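PDB 4QB6: Xyn30D from Paenibacillus barcinonensis, which probably hydrolyses glucuronoxylan as a family 30 xylanase, its attached CBM35 module, the part described here, binding calcium and aldouronic acid. Local coordinates for residues G59-G64 / K92-L97; S74-N79 / P154-I159; L104-N109 / K131-A136. One frame throughout, in Å; residues are numbered along the deposited sequence. Where two conformers were deposited one is given.

Interaction 1. Residues G59-G64 / K92-L97; sequences GYTGSG and KFRYAL. With CA (calcium ion), chain D.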
loop_
_atom_site.group_PDB
_atom_site.type_symbol
_atom_site.label_atom_id
_atom_site.label_comp_id
_atom_site.label_asym_id
_atom_site.label_seq_id
_atom_site.Cartn_x
_atom_site.Cartn_y
_atom_site.Cartn_z
ATOM N N GLY A 59 -13.223 -5.918 -8.840
ATOM C CA GLY A 59 -11.955 -6.511 -9.180
ATOM C C GLY A 59 -10.939 -6.611 -8.073
ATOM O O GLY A 59 -9.864 -7.148 -8.277
ATOM N N TYR A 60 -11.289 -6.066 -6.901
ATOM C CA TYR A 60 -10.454 -6.162 -5.711
ATOM C C TYR A 60 -10.407 -7.585 -5.185
ATOM O O TYR A 60 -11.308 -8.398 -5.417
ATOM C CB TYR A 60 -10.978 -5.205 -4.622
ATOM C CG TYR A 60 -12.443 -5.416 -4.306
ATOM C CD1 TYR A 60 -12.839 -6.433 -3.450
ATOM C CD2 TYR A 60 -13.434 -4.640 -4.893
ATOM C CE1 TYR A 60 -14.179 -6.668 -3.165
ATOM C CE2 TYR A 60 -14.789 -4.877 -4.627
ATOM C CZ TYR A 60 -15.128 -5.874 -3.749
ATOM O OH TYR A 60 -16.475 -6.124 -3.475
ATOM N N THR A 61 -9.396 -7.829 -4.370
ATOM C CA THR A 61 -9.138 -9.096 -3.691
ATOM C C THR A 61 -9.690 -8.895 -2.273
ATOM O O THR A 61 -9.753 -7.764 -1.768
ATOM C CB THR A 61 -7.606 -9.385 -3.657
ATOM O OG1 THR A 61 -7.089 -9.584 -4.980
ATOM C CG2 THR A 61 -7.248 -10.598 -2.864
ATOM N N GLY A 62 -10.095 -9.967 -1.602
ATOM C CA GLY A 62 -10.630 -9.843 -0.266
ATOM C C GLY A 62 -11.980 -9.193 -0.214
ATOM O O GLY A 62 -12.766 -9.316 -1.142
ATOM N N SER A 63 -12.254 -8.453 0.839
ATOM C CA SER A 63 -13.561 -7.867 1.037
ATOM C C SER A 63 -13.730 -6.457 0.496
ATOM O O SER A 63 -14.817 -5.900 0.540
ATOM C CB SER A 63 -13.919 -7.885 2.520
ATOM O OG SER A 63 -12.974 -7.146 3.259
ATOM N N GLY A 64 -12.650 -5.852 -0.015
ATOM C CA GLY A 64 -12.746 -4.521 -0.571
ATOM C C GLY A 64 -11.386 -3.949 -0.878
ATOM O O GLY A 64 -10.458 -4.675 -1.155
ATOM N N LYS A 92 4.822 -5.488 -3.307
ATOM C CA LYS A 92 4.040 -5.294 -4.513
ATOM C C LYS A 92 2.657 -4.828 -4.156
ATOM O O LYS A 92 1.885 -5.556 -3.532
ATOM C CB LYS A 92 4.012 -6.587 -5.323
ATOM C CG LYS A 92 3.186 -6.487 -6.605
ATOM C CD LYS A 92 3.302 -7.744 -7.457
ATOM C CE LYS A 92 2.765 -8.970 -6.779
ATOM N NZ LYS A 92 2.959 -10.157 -7.670
ATOM N N PHE A 93 2.329 -3.598 -4.512
ATOM C CA PHE A 93 1.037 -2.990 -4.269
ATOM C C PHE A 93 0.112 -3.286 -5.417
ATOM O O PHE A 93 0.518 -3.098 -6.574
ATOM C CB PHE A 93 1.178 -1.456 -4.189
ATOM C CG PHE A 93 2.077 -0.974 -3.091
ATOM C CD1 PHE A 93 3.438 -0.818 -3.299
ATOM C CD2 PHE A 93 1.572 -0.682 -1.834
ATOM C CE1 PHE A 93 4.245 -0.364 -2.288
ATOM C CE2 PHE A 93 2.407 -0.254 -0.824
ATOM C CZ PHE A 93 3.744 -0.104 -1.059
ATOM N N ARG A 94 -1.101 -3.725 -5.157
ATOM C CA ARG A 94 -2.152 -3.848 -6.175
ATOM C C ARG A 94 -3.090 -2.689 -5.938
ATOM O O ARG A 94 -3.638 -2.537 -4.830
ATOM C CB ARG A 94 -2.877 -5.179 -6.093
ATOM C CG ARG A 94 -3.868 -5.389 -7.247
ATOM C CD ARG A 94 -4.347 -6.828 -7.295
ATOM N NE ARG A 94 -5.140 -7.143 -8.503
ATOM C CZ ARG A 94 -6.449 -7.142 -8.557
ATOM N NH1 ARG A 94 -7.170 -6.775 -7.529
ATOM N NH2 ARG A 94 -7.082 -7.484 -9.682
ATOM N N TYR A 95 -3.279 -1.850 -6.957
ATOM C CA TYR A 95 -3.951 -0.557 -6.799
ATOM C C TYR A 95 -4.632 -0.125 -8.062
ATOM O O TYR A 95 -4.306 -0.631 -9.143
ATOM C CB TYR A 95 -2.926 0.526 -6.363
ATOM C CG TYR A 95 -2.012 0.980 -7.477
ATOM C CD1 TYR A 95 -0.866 0.269 -7.825
ATOM C CD2 TYR A 95 -2.300 2.121 -8.211
ATOM C CE1 TYR A 95 -0.060 0.683 -8.865
ATOM C CE2 TYR A 95 -1.489 2.538 -9.240
ATOM C CZ TYR A 95 -0.390 1.807 -9.574
ATOM O OH TYR A 95 0.452 2.222 -10.611
ATOM N N ALA A 96 -5.532 0.843 -7.955
ATOM C CA ALA A 96 -6.185 1.418 -9.126
ATOM C C ALA A 96 -6.065 2.907 -9.046
ATOM O O ALA A 96 -6.128 3.503 -7.965
ATOM C CB ALA A 96 -7.637 0.977 -9.190
ATOM N N LEU A 97 -5.892 3.540 -10.187
ATOM C CA LEU A 97 -5.744 5.001 -10.256
ATOM C C LEU A 97 -6.196 5.460 -11.633
ATOM O O LEU A 97 -5.486 5.211 -12.609
ATOM C CB LEU A 97 -4.290 5.395 -9.953
ATOM C CG LEU A 97 -3.939 6.873 -10.048
ATOM C CD1 LEU A 97 -4.906 7.747 -9.280
ATOM C CD2 LEU A 97 -2.517 7.080 -9.547
HETATM CA CA CA D . -8.492 -5.976 -0.894
#

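Interaction 2. Residues S74-N79 / P154-I159; sequences SAIEWN and PNMDNI. With CA (calcium ion), chain D; GCU (alpha-D-glucopyranuronic acid), chain B.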
loop_
_atom_site.group_PDB
_atom_site.type_symbol
_atom_site.label_atom_id
_atom_site.label_comp_id
_atom_site.label_asym_id
_atom_site.label_seq_id
_atom_site.Cartn_x
_atom_site.Cartn_y
_atom_site.Cartn_z
ATOM N N SER A 74 -3.501 11.177 4.853
ATOM C CA SER A 74 -4.265 9.936 4.945
ATOM C C SER A 74 -3.259 8.806 4.942
ATOM O O SER A 74 -2.173 8.943 4.392
ATOM C CB SER A 74 -5.254 9.724 3.800
ATOM O OG SER A 74 -6.361 10.602 3.824
ATOM N N ALA A 75 -3.626 7.704 5.555
ATOM C CA ALA A 75 -2.651 6.612 5.746
ATOM C C ALA A 75 -3.298 5.268 5.869
ATOM O O ALA A 75 -4.424 5.130 6.366
ATOM C CB ALA A 75 -1.780 6.861 6.965
ATOM N N ILE A 76 -2.556 4.250 5.432
ATOM C CA ILE A 76 -2.824 2.858 5.744
ATOM C C ILE A 76 -1.607 2.298 6.447
ATOM O O ILE A 76 -0.491 2.429 5.929
ATOM C CB ILE A 76 -3.063 2.032 4.452
ATOM C CG1 ILE A 76 -4.162 2.622 3.596
ATOM C CG2 ILE A 76 -3.336 0.580 4.822
ATOM C CD1 ILE A 76 -4.252 1.981 2.214
ATOM N N GLU A 77 -1.792 1.699 7.622
ATOM C CA GLU A 77 -0.703 1.065 8.336
ATOM C C GLU A 77 -0.991 -0.400 8.544
ATOM O O GLU A 77 -2.015 -0.752 9.131
ATOM C CB GLU A 77 -0.526 1.727 9.702
ATOM C CG GLU A 77 0.647 1.145 10.487
ATOM C CD GLU A 77 0.851 1.706 11.887
ATOM O OE1 GLU A 77 -0.064 2.355 12.431
ATOM O OE2 GLU A 77 1.922 1.401 12.486
ATOM N N TRP A 78 -0.119 -1.251 8.008
ATOM C CA TRP A 78 -0.116 -2.683 8.289
ATOM C C TRP A 78 0.691 -2.891 9.543
ATOM O O TRP A 78 1.832 -2.487 9.645
ATOM C CB TRP A 78 0.500 -3.449 7.122
ATOM C CG TRP A 78 -0.353 -3.537 5.914
ATOM C CD1 TRP A 78 -1.229 -4.540 5.612
ATOM C CD2 TRP A 78 -0.417 -2.604 4.825
ATOM N NE1 TRP A 78 -1.826 -4.289 4.416
ATOM C CE2 TRP A 78 -1.357 -3.112 3.910
ATOM C CE3 TRP A 78 0.215 -1.389 4.534
ATOM C CZ2 TRP A 78 -1.650 -2.480 2.714
ATOM C CZ3 TRP A 78 -0.079 -0.753 3.356
ATOM C CH2 TRP A 78 -1.023 -1.292 2.457
ATOM N N ASN A 79 0.156 -3.542 10.566
ATOM C CA ASN A 79 0.948 -3.705 11.804
ATOM C C ASN A 79 1.454 -5.116 12.006
ATOM O O ASN A 79 2.063 -5.439 13.049
ATOM C CB ASN A 79 0.100 -3.353 13.014
ATOM C CG ASN A 79 -1.128 -4.233 13.099
ATOM O OD1 ASN A 79 -2.062 -4.074 12.309
ATOM N ND2 ASN A 79 -1.117 -5.196 14.021
ATOM N N PRO A 154 -3.761 6.422 -4.618
ATOM C CA PRO A 154 -4.482 5.431 -5.394
ATOM C C PRO A 154 -5.448 4.654 -4.513
ATOM O O PRO A 154 -5.244 4.577 -3.308
ATOM C CB PRO A 154 -3.365 4.530 -5.884
ATOM C CG PRO A 154 -2.369 4.563 -4.788
ATOM C CD PRO A 154 -2.414 5.977 -4.259
ATOM N N ASN A 155 -6.475 4.053 -5.084
ATOM C CA ASN A 155 -7.269 3.124 -4.325
ATOM C C ASN A 155 -6.427 1.855 -4.124
ATOM O O ASN A 155 -5.836 1.344 -5.089
ATOM C CB ASN A 155 -8.567 2.786 -5.013
ATOM C CG ASN A 155 -9.562 3.914 -5.003
ATOM O OD1 ASN A 155 -9.437 4.889 -4.264
ATOM N ND2 ASN A 155 -10.613 3.753 -5.792
ATOM N N MET A 156 -6.331 1.339 -2.910
ATOM C CA MET A 156 -5.329 0.341 -2.564
ATOM C C MET A 156 -5.985 -0.964 -2.209
ATOM O O MET A 156 -6.799 -1.031 -1.276
ATOM C CB MET A 156 -4.487 0.830 -1.382
ATOM C CG MET A 156 -3.296 -0.055 -1.059
ATOM S SD MET A 156 -2.113 -0.246 -2.387
ATOM C CE MET A 156 -1.503 1.356 -2.617
ATOM N N ASP A 157 -5.657 -2.021 -2.941
ATOM C CA ASP A 157 -6.304 -3.324 -2.734
ATOM C C ASP A 157 -5.585 -4.190 -1.729
ATOM O O ASP A 157 -6.219 -4.741 -0.822
ATOM C CB ASP A 157 -6.424 -4.053 -4.074
ATOM C CG ASP A 157 -7.228 -5.317 -3.989
ATOM O OD1 ASP A 157 -8.021 -5.502 -3.053
ATOM O OD2 ASP A 157 -7.039 -6.127 -4.915
ATOM N N ASN A 158 -4.293 -4.341 -1.898
ATOM C CA ASN A 158 -3.499 -5.280 -1.089
ATOM C C ASN A 158 -2.039 -5.003 -1.332
ATOM O O ASN A 158 -1.693 -4.228 -2.253
ATOM C CB ASN A 158 -3.884 -6.768 -1.382
ATOM C CG ASN A 158 -3.469 -7.256 -2.745
ATOM O OD1 ASN A 158 -4.237 -7.966 -3.439
ATOM N ND2 ASN A 158 -2.302 -6.985 -3.106
ATOM N N ILE A 159 -1.190 -5.596 -0.511
ATOM C CA ILE A 159 0.233 -5.710 -0.792
ATOM C C ILE A 159 0.654 -7.156 -0.737
ATOM O O ILE A 159 0.029 -7.996 -0.042
ATOM C CB ILE A 159 1.118 -4.911 0.172
ATOM C CG1 ILE A 159 0.884 -5.334 1.627
ATOM C CG2 ILE A 159 0.890 -3.444 -0.056
ATOM C CD1 ILE A 159 1.831 -4.708 2.612
HETATM CA CA CA D . -8.492 -5.976 -0.894
HETATM C C1 GCU B . -13.546 8.939 -7.161
HETATM C C2 GCU B . -13.575 7.451 -6.925
HETATM C C3 GCU B . -12.805 7.061 -5.682
HETATM C C4 GCU B . -11.353 7.695 -5.745
HETATM C C5 GCU B . -11.496 9.196 -5.909
HETATM C C6 GCU B . -10.203 9.896 -5.979
HETATM O O2 GCU B . -14.946 6.976 -6.918
HETATM O O3 GCU B . -12.662 5.656 -5.496
HETATM O O4 GCU B . -10.706 7.455 -4.476
HETATM O O5 GCU B . -12.188 9.376 -7.127
HETATM O O6A GCU B . -9.396 9.752 -5.049
HETATM O O6B GCU B . -9.943 10.607 -6.942
#

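Interaction 3. Residues L104-N109 / K131-A136; sequences LDIYVN and KTIQVA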
loop_
_atom_site.group_PDB
_atom_site.type_symbol
_atom_site.label_atom_id
_atom_site.label_comp_id
_atom_site.label_asym_id
_atom_site.label_seq_id
_atom_site.Cartn_x
_atom_site.Cartn_y
_atom_site.Cartn_z
ATOM N N LEU A 104 3.213 8.740 -2.509
ATOM C CA LEU A 104 3.044 8.331 -1.106
ATOM C C LEU A 104 4.366 8.282 -0.385
ATOM O O LEU A 104 5.357 7.770 -0.945
ATOM C CB LEU A 104 2.374 6.955 -0.963
ATOM C CG LEU A 104 1.037 6.730 -1.647
ATOM C CD1 LEU A 104 0.543 5.315 -1.447
ATOM C CD2 LEU A 104 -0.020 7.680 -1.106
ATOM N N ASP A 105 4.412 8.729 0.857
ATOM C CA ASP A 105 5.551 8.434 1.734
ATOM C C ASP A 105 5.371 7.022 2.252
ATOM O O ASP A 105 4.261 6.591 2.545
ATOM C CB ASP A 105 5.595 9.416 2.913
ATOM C CG ASP A 105 6.186 10.766 2.591
ATOM O OD1 ASP A 105 6.794 10.972 1.538
ATOM O OD2 ASP A 105 6.053 11.630 3.502
ATOM N N ILE A 106 6.471 6.304 2.404
ATOM C CA ILE A 106 6.457 4.912 2.864
ATOM C C ILE A 106 7.368 4.775 4.065
ATOM O O ILE A 106 8.547 5.162 4.011
ATOM C CB ILE A 106 6.839 3.943 1.724
ATOM C CG1 ILE A 106 5.925 4.265 0.509
ATOM C CG2 ILE A 106 6.788 2.499 2.201
ATOM C CD1 ILE A 106 5.741 3.223 -0.545
ATOM N N TYR A 107 6.813 4.258 5.153
ATOM C CA TYR A 107 7.483 4.046 6.431
ATOM C C TYR A 107 7.557 2.565 6.684
ATOM O O TYR A 107 6.624 1.835 6.384
ATOM C CB TYR A 107 6.683 4.692 7.571
ATOM C CG TYR A 107 6.538 6.200 7.541
ATOM C CD1 TYR A 107 5.687 6.830 6.628
ATOM C CD2 TYR A 107 7.222 6.995 8.447
ATOM C CE1 TYR A 107 5.543 8.214 6.610
ATOM C CE2 TYR A 107 7.080 8.373 8.423
ATOM C CZ TYR A 107 6.242 8.949 7.491
ATOM O OH TYR A 107 6.068 10.333 7.469
ATOM N N VAL A 108 8.704 2.126 7.188
ATOM C CA VAL A 108 8.884 0.761 7.634
ATOM C C VAL A 108 9.338 0.799 9.090
ATOM O O VAL A 108 10.299 1.503 9.445
ATOM C CB VAL A 108 9.888 -0.017 6.768
ATOM C CG1 VAL A 108 10.262 -1.353 7.411
ATOM C CG2 VAL A 108 9.336 -0.201 5.358
ATOM N N ASN A 109 8.595 0.114 9.957
ATOM C CA ASN A 109 8.901 0.093 11.400
ATOM C C ASN A 109 9.045 1.494 11.973
ATOM O O ASN A 109 9.930 1.769 12.822
ATOM C CB ASN A 109 10.138 -0.784 11.695
ATOM C CG ASN A 109 9.932 -2.226 11.280
ATOM O OD1 ASN A 109 10.790 -2.891 10.630
ATOM N ND2 ASN A 109 8.799 -2.718 11.601
ATOM N N LYS A 131 2.612 -2.239 -8.569
ATOM C CA LYS A 131 3.861 -1.507 -8.443
ATOM C C LYS A 131 4.666 -2.178 -7.393
ATOM O O LYS A 131 4.148 -2.466 -6.288
ATOM C CB LYS A 131 3.595 -0.087 -8.029
ATOM C CG LYS A 131 4.851 0.683 -7.684
ATOM C CD LYS A 131 4.500 2.067 -7.188
ATOM C CE LYS A 131 5.650 2.684 -6.441
ATOM N NZ LYS A 131 6.721 3.064 -7.370
ATOM N N THR A 132 5.938 -2.433 -7.661
ATOM C CA THR A 132 6.817 -3.105 -6.695
ATOM C C THR A 132 7.910 -2.193 -6.255
ATOM O O THR A 132 8.543 -1.524 -7.100
ATOM C CB THR A 132 7.421 -4.378 -7.312
ATOM O OG1 THR A 132 6.367 -5.269 -7.652
ATOM C CG2 THR A 132 8.322 -5.109 -6.337
ATOM N N ILE A 133 8.116 -2.101 -4.950
ATOM C CA ILE A 133 9.251 -1.392 -4.385
ATOM C C ILE A 133 10.157 -2.419 -3.706
ATOM O O ILE A 133 9.717 -3.519 -3.332
ATOM C CB ILE A 133 8.823 -0.323 -3.380
ATOM C CG1 ILE A 133 8.108 -0.933 -2.189
ATOM C CG2 ILE A 133 7.921 0.727 -4.025
ATOM C CD1 ILE A 133 7.716 0.031 -1.084
ATOM N N GLN A 134 11.441 -2.109 -3.580
ATOM C CA GLN A 134 12.369 -2.929 -2.816
ATOM C C GLN A 134 12.810 -2.168 -1.586
ATOM O O GLN A 134 13.460 -1.153 -1.727
ATOM C CB GLN A 134 13.578 -3.272 -3.679
ATOM C CG GLN A 134 13.210 -3.861 -5.023
ATOM C CD GLN A 134 14.393 -3.921 -5.974
ATOM O OE1 GLN A 134 14.339 -3.373 -7.071
ATOM N NE2 GLN A 134 15.460 -4.566 -5.553
ATOM N N VAL A 135 12.472 -2.658 -0.387
ATOM C CA VAL A 135 12.731 -2.003 0.887
ATOM C C VAL A 135 13.322 -3.008 1.872
ATOM O O VAL A 135 12.989 -4.199 1.819
ATOM C CB VAL A 135 11.468 -1.346 1.485
ATOM C CG1 VAL A 135 11.033 -0.135 0.670
ATOM C CG2 VAL A 135 10.332 -2.350 1.643
ATOM N N ALA A 136 14.097 -2.511 2.820
ATOM C CA ALA A 136 14.670 -3.349 3.862
ATOM C C ALA A 136 13.630 -3.607 4.920
ATOM O O ALA A 136 12.924 -2.705 5.349
ATOM C CB ALA A 136 15.860 -2.644 4.482
#

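Interaction 1. Residues G59-G64 / K92-L97
A first torsion of -174° turns the R94 side chain away from its own backbone N, and the extended chain beyond it reaches from strand 87-96 to the loop 59-64, setting the guanidinium end-on to the carbonyl oxygen of G59. Both terminal nitrogens bond that single atom: NH1 lies 2.8 Å from G59 O, with an N-H...O angle of 159°, and NH2 of R94 is 3.1 Å from the same oxygen on a more bent path (139°). The acceptor sits in the guanidinium plane, whereas both donors come from one side of the carbonyl plane. Nearby, T61 OG1 stands obliquely 3.8 Å from R94 NH1. The loop then closes as a type II' beta turn from T61 to G64, and this turn belongs to a calcium site of the beta-sandwich module: T61 O and G64 O each bind the metal at 2.4 Å. Glycine suits G59 and G62, whose phi is positive, and G64 CA lies over one face of the Y60 ring, toward its rim. R94 NH1 also forms a salt bridge with D157, another calcium ligand. A leucine in place of R94 would probably leave G59 O without its two donors and D157 OD2 without its arginine partner, though calcium would still face OD1.

Interaction 2. Residues S74-N79 / P154-I159
I76 and M156 are the pair whose CA atoms come nearest, 9.0 Å apart, between two strand segments that run nearly parallel, 7° apart in direction and 10.3 Å between axes. The separation is that of strands in facing sheets, joined by side chains. CD1 of I76 touches M156 CB at 3.8 Å, and chi1 of M156 (-172°) brings CG near the edge of the W78 indole, loosely, 4.4 Å from W78 CH2. The indole's main partner is I159, whose CD1 sits over the five-membered ring, 3.9 Å from its centroid, a CH-pi contact; I76 CG2 packs on the opposite face, toward the rim. I159 CG1 takes the crowded position, which directs CD1 over the ring, while CG2 of I159 meets W78 CH2 at 3.8 Å. This is the core of the beta-sandwich, and long or branched apolar residues suit it. Between M156 and I159, D157 and N158 both turn outward as a classic beta bulge opposite R94, and I159 is thereby returned to the core. D157 binds calcium through OD1 at 2.3 Å and through its carbonyl O at 2.6 Å. W78 NE1 hydrogen-bonds to E41 O, of another calcium ligand. N155, at the strand's start, faces the bound glucuronic acid together with R102 and Y57.

Interaction 3. Residues L104-N109 / K131-A136
The flat group that takes part here is a backbone one, the carbonyl of A136, whose oxygen meets V108 CG1 at 3.6 Å. The aromatic ring of the 104-109 segment, Y107, stays outside the contact and makes a cation-pi pair with R145 instead. Between the two strands the meeting is aliphatic. I106 and I133 reach toward each other tip to tip, their CD1 atoms 3.8 Å apart. A first torsion of 62° tucks CG1 of I133 over its own backbone, and the chain beyond is extended, which carries CD1 out toward the other strand. Further along, V108 CG2 faces V135 CG2 more loosely, at 4.4 Å. The strand axes approach to 8.8 Å and cross at -35°, as expected for the twisted, face-to-face sheets of a beta-sandwich: strand 102-108 belongs to the five-stranded sheet and 128-137 to the four-stranded one. Beta-branched isoleucine and valine suit such a place, since they favour extended backbone and present compact methyl surfaces to the interior. L114 of strand 111-119, next to 102-108 in its sheet, also touches I133. With methyl-to-methyl contacts, one methyl against a carbonyl oxygen and no directional bond between the side chains, the strands are probably held together here mainly by burial of apolar surface.

Interactions 1 and 2, with centres about 10 Å apart, share a calcium ion: 59-64 and 154-159 both supply ligands. R94 NH1 of interaction 1 meets D157 OD2 of interaction 2 at 2.7 Å, so that R94 links the loop, through G59 O, to the bulge. The probable hydrogen bond from A96 N to N155 O, 2.9 Å, joins the same two neighbouring strands next to the glucuronic acid pocket, where N155 lies. Interaction 3 is about 17 Å from interaction 1, centre to centre, and on the other side of the chain's centre, yet F93 N makes a probable hydrogen bond to K131 O at 2.8 Å. Interactions 2 and 3, centres about 11 Å apart, both join the two sheets, one on the calcium side and one farther from it.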